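Local coordinates for protein neisseria adhesin A (Neisseria meningitidis, PDB 4CJD) that probably adheres to human epithelial cells and induces uptake of the bacterium, as a trimeric autotransporter adhesin of the meningococcal surface, at residues A[23-28]-A[34-39]. Numbering follows the deposited sequence.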
loop_
_atom_site.group_PDB
_atom_site.type_symbol
_atom_site.label_atom_id
_atom_site.label_comp_id
_atom_site.label_asym_id
_atom_site.label_seq_id
_atom_site.Cartn_x
_atom_site.Cartn_y
_atom_site.Cartn_z
ATOM N N ASN A 23 -28.174 -18.689 -17.797
ATOM C CA ASN A 23 -26.732 -18.703 -17.585
ATOM C C ASN A 23 -26.026 -17.713 -18.477
ATOM O O ASN A 23 -25.058 -17.043 -18.067
ATOM C CB ASN A 23 -26.178 -20.110 -17.826
ATOM C CG ASN A 23 -26.601 -21.085 -16.735
ATOM O OD1 ASN A 23 -27.071 -20.668 -15.704
ATOM N ND2 ASN A 23 -26.455 -22.365 -16.979
ATOM N N THR A 24 -26.488 -17.609 -19.720
ATOM C CA THR A 24 -25.899 -16.627 -20.646
ATOM C C THR A 24 -26.094 -15.190 -20.124
ATOM O O THR A 24 -25.152 -14.380 -20.144
ATOM C CB THR A 24 -26.509 -16.834 -22.069
ATOM O OG1 THR A 24 -26.241 -18.181 -22.461
ATOM C CG2 THR A 24 -25.936 -15.846 -23.111
ATOM N N GLN A 25 -27.280 -14.874 -19.570
ATOM C CA GLN A 25 -27.437 -13.568 -18.913
ATOM C C GLN A 25 -26.554 -13.406 -17.674
ATOM O O GLN A 25 -25.994 -12.319 -17.446
ATOM C CB GLN A 25 -28.908 -13.317 -18.517
ATOM C CG GLN A 25 -29.826 -13.099 -19.694
ATOM C CD GLN A 25 -31.205 -12.620 -19.284
ATOM O OE1 GLN A 25 -31.820 -13.158 -18.362
ATOM N NE2 GLN A 25 -31.701 -11.613 -19.977
ATOM N N ASP A 26 -26.424 -14.466 -16.861
ATOM C CA ASP A 26 -25.480 -14.417 -15.747
ATOM C C ASP A 26 -24.070 -14.078 -16.201
ATOM O O ASP A 26 -23.339 -13.291 -15.561
ATOM C CB ASP A 26 -25.431 -15.751 -14.980
ATOM C CG ASP A 26 -26.571 -15.899 -14.021
ATOM O OD1 ASP A 26 -27.340 -14.931 -13.849
ATOM O OD2 ASP A 26 -26.696 -16.970 -13.445
ATOM N N ILE A 27 -23.668 -14.671 -17.306
ATOM C CA ILE A 27 -22.290 -14.460 -17.775
ATOM C C ILE A 27 -22.079 -13.114 -18.464
ATOM O O ILE A 27 -21.045 -12.428 -18.272
ATOM C CB ILE A 27 -21.871 -15.619 -18.720
ATOM C CG1 ILE A 27 -21.681 -16.910 -17.901
ATOM C CG2 ILE A 27 -20.537 -15.309 -19.516
ATOM C CD1 ILE A 27 -21.690 -18.184 -18.806
ATOM N N ASN A 28 -23.056 -12.719 -19.255
ATOM C CA ASN A 28 -22.889 -11.543 -20.129
ATOM C C ASN A 28 -23.642 -10.331 -19.660
ATOM O O ASN A 28 -23.419 -9.231 -20.159
ATOM C CB ASN A 28 -23.324 -11.863 -21.561
ATOM C CG ASN A 28 -22.457 -12.944 -22.185
ATOM O OD1 ASN A 28 -21.286 -12.743 -22.377
ATOM N ND2 ASN A 28 -23.025 -14.106 -22.427
ATOM N N ASP A 34 -34.384 -5.996 -21.447
ATOM C CA ASP A 34 -34.026 -7.338 -21.922
ATOM C C ASP A 34 -35.091 -8.366 -21.500
ATOM O O ASP A 34 -35.689 -8.255 -20.433
ATOM C CB ASP A 34 -32.674 -7.792 -21.393
ATOM C CG ASP A 34 -31.508 -7.046 -22.010
ATOM O OD1 ASP A 34 -31.677 -6.192 -22.894
ATOM O OD2 ASP A 34 -30.407 -7.295 -21.553
ATOM N N THR A 35 -35.326 -9.370 -22.334
ATOM C CA THR A 35 -36.295 -10.392 -21.971
ATOM C C THR A 35 -35.701 -11.293 -20.900
ATOM O O THR A 35 -34.536 -11.723 -20.979
ATOM C CB THR A 35 -36.713 -11.257 -23.187
ATOM O OG1 THR A 35 -37.136 -10.402 -24.243
ATOM C CG2 THR A 35 -37.876 -12.231 -22.821
ATOM N N ILE A 36 -36.492 -11.548 -19.880
ATOM C CA ILE A 36 -36.155 -12.538 -18.868
ATOM C C ILE A 36 -37.080 -13.757 -19.115
ATOM O O ILE A 36 -38.282 -13.586 -19.249
ATOM C CB ILE A 36 -36.370 -11.988 -17.477
ATOM C CG1 ILE A 36 -35.203 -11.055 -17.091
ATOM C CG2 ILE A 36 -36.531 -13.167 -16.438
ATOM C CD1 ILE A 36 -35.563 -10.218 -15.826
ATOM N N TYR A 37 -36.517 -14.962 -19.222
ATOM C CA TYR A 37 -37.318 -16.156 -19.521
ATOM C C TYR A 37 -37.384 -17.106 -18.335
ATOM O O TYR A 37 -36.414 -17.281 -17.599
ATOM C CB TYR A 37 -36.742 -16.935 -20.705
ATOM C CG TYR A 37 -36.940 -16.336 -22.062
ATOM C CD1 TYR A 37 -38.128 -16.529 -22.768
ATOM C CD2 TYR A 37 -35.928 -15.607 -22.663
ATOM C CE1 TYR A 37 -38.308 -15.975 -24.040
ATOM C CE2 TYR A 37 -36.087 -15.069 -23.932
ATOM C CZ TYR A 37 -37.267 -15.267 -24.616
ATOM O OH TYR A 37 -37.394 -14.707 -25.863
ATOM N N ASP A 38 -38.536 -17.737 -18.182
ATOM C CA ASP A 38 -38.679 -18.882 -17.301
ATOM C C ASP A 38 -39.580 -19.887 -17.987
ATOM O O ASP A 38 -39.957 -19.712 -19.145
ATOM C CB ASP A 38 -39.232 -18.486 -15.935
ATOM C CG ASP A 38 -40.691 -18.019 -15.988
ATOM O OD1 ASP A 38 -41.253 -17.789 -17.089
ATOM O OD2 ASP A 38 -41.281 -17.876 -14.898
ATOM N N ILE A 39 -39.900 -20.946 -17.265
ATOM C CA ILE A 39 -40.726 -22.005 -17.785
ATOM C C ILE A 39 -42.042 -21.957 -17.037
ATOM O O ILE A 39 -42.045 -21.884 -15.806
ATOM C CB ILE A 39 -40.059 -23.374 -17.593
ATOM C CG1 ILE A 39 -38.899 -23.562 -18.577
ATOM C CG2 ILE A 39 -41.095 -24.479 -17.730
ATOM C CD1 ILE A 39 -39.359 -23.961 -19.992
HETATM O O HOH W 1 -30.047 -10.103 -21.821
HETATM O O HOH W 2 -33.753 -15.040 -18.305
#
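Q25, on the last turns of helix 9-28, reaches the strand that begins at T35 with its side-chain amide, and nearly the whole contact rests on this one residue. Before it, N23 ND2 hydrogen-bonds T24 OG1 of the second subunit, and T24 OG1 takes the matching bond from N23 of the third. Q25 points toward the strand. Its CG lies anti to the carbonyl carbon (chi1 -69°) and the chain runs on extended, which carries the amide to the strand backbone. There NE2 gives a weak, bent hydrogen bond to T35 O (3.0 Å, N-H...O angle 124°). T35 O also takes a hydrogen bond from the OH of Y21, one helical turn before Q25. Water extends the grip from both ends of the amide. One water accepts from Q25 NE2 at 2.9 Å and donates to D34 OD2 at 2.8 Å; D34 OD1 forms a salt bridge with K31. A second water donates to Q25 OE1 (2.7 Å) and accepts from Y37 N (2.9 Å). These partners probably fix the rotation of the amide. Carbon contact is marginal: the I36 side chain crosses that of Q25 at about a right angle, and I36 CG1 lies 4.2 Å from Q25 OE1. N28 ND2 weakly bonds T24 O. The contact thus ties the head-domain helix to a two-stranded antiparallel hairpin, strands 35-40 and 43-48, while D26 forms a salt bridge with K65 of the second subunit and I27 packs on I27 of that subunit.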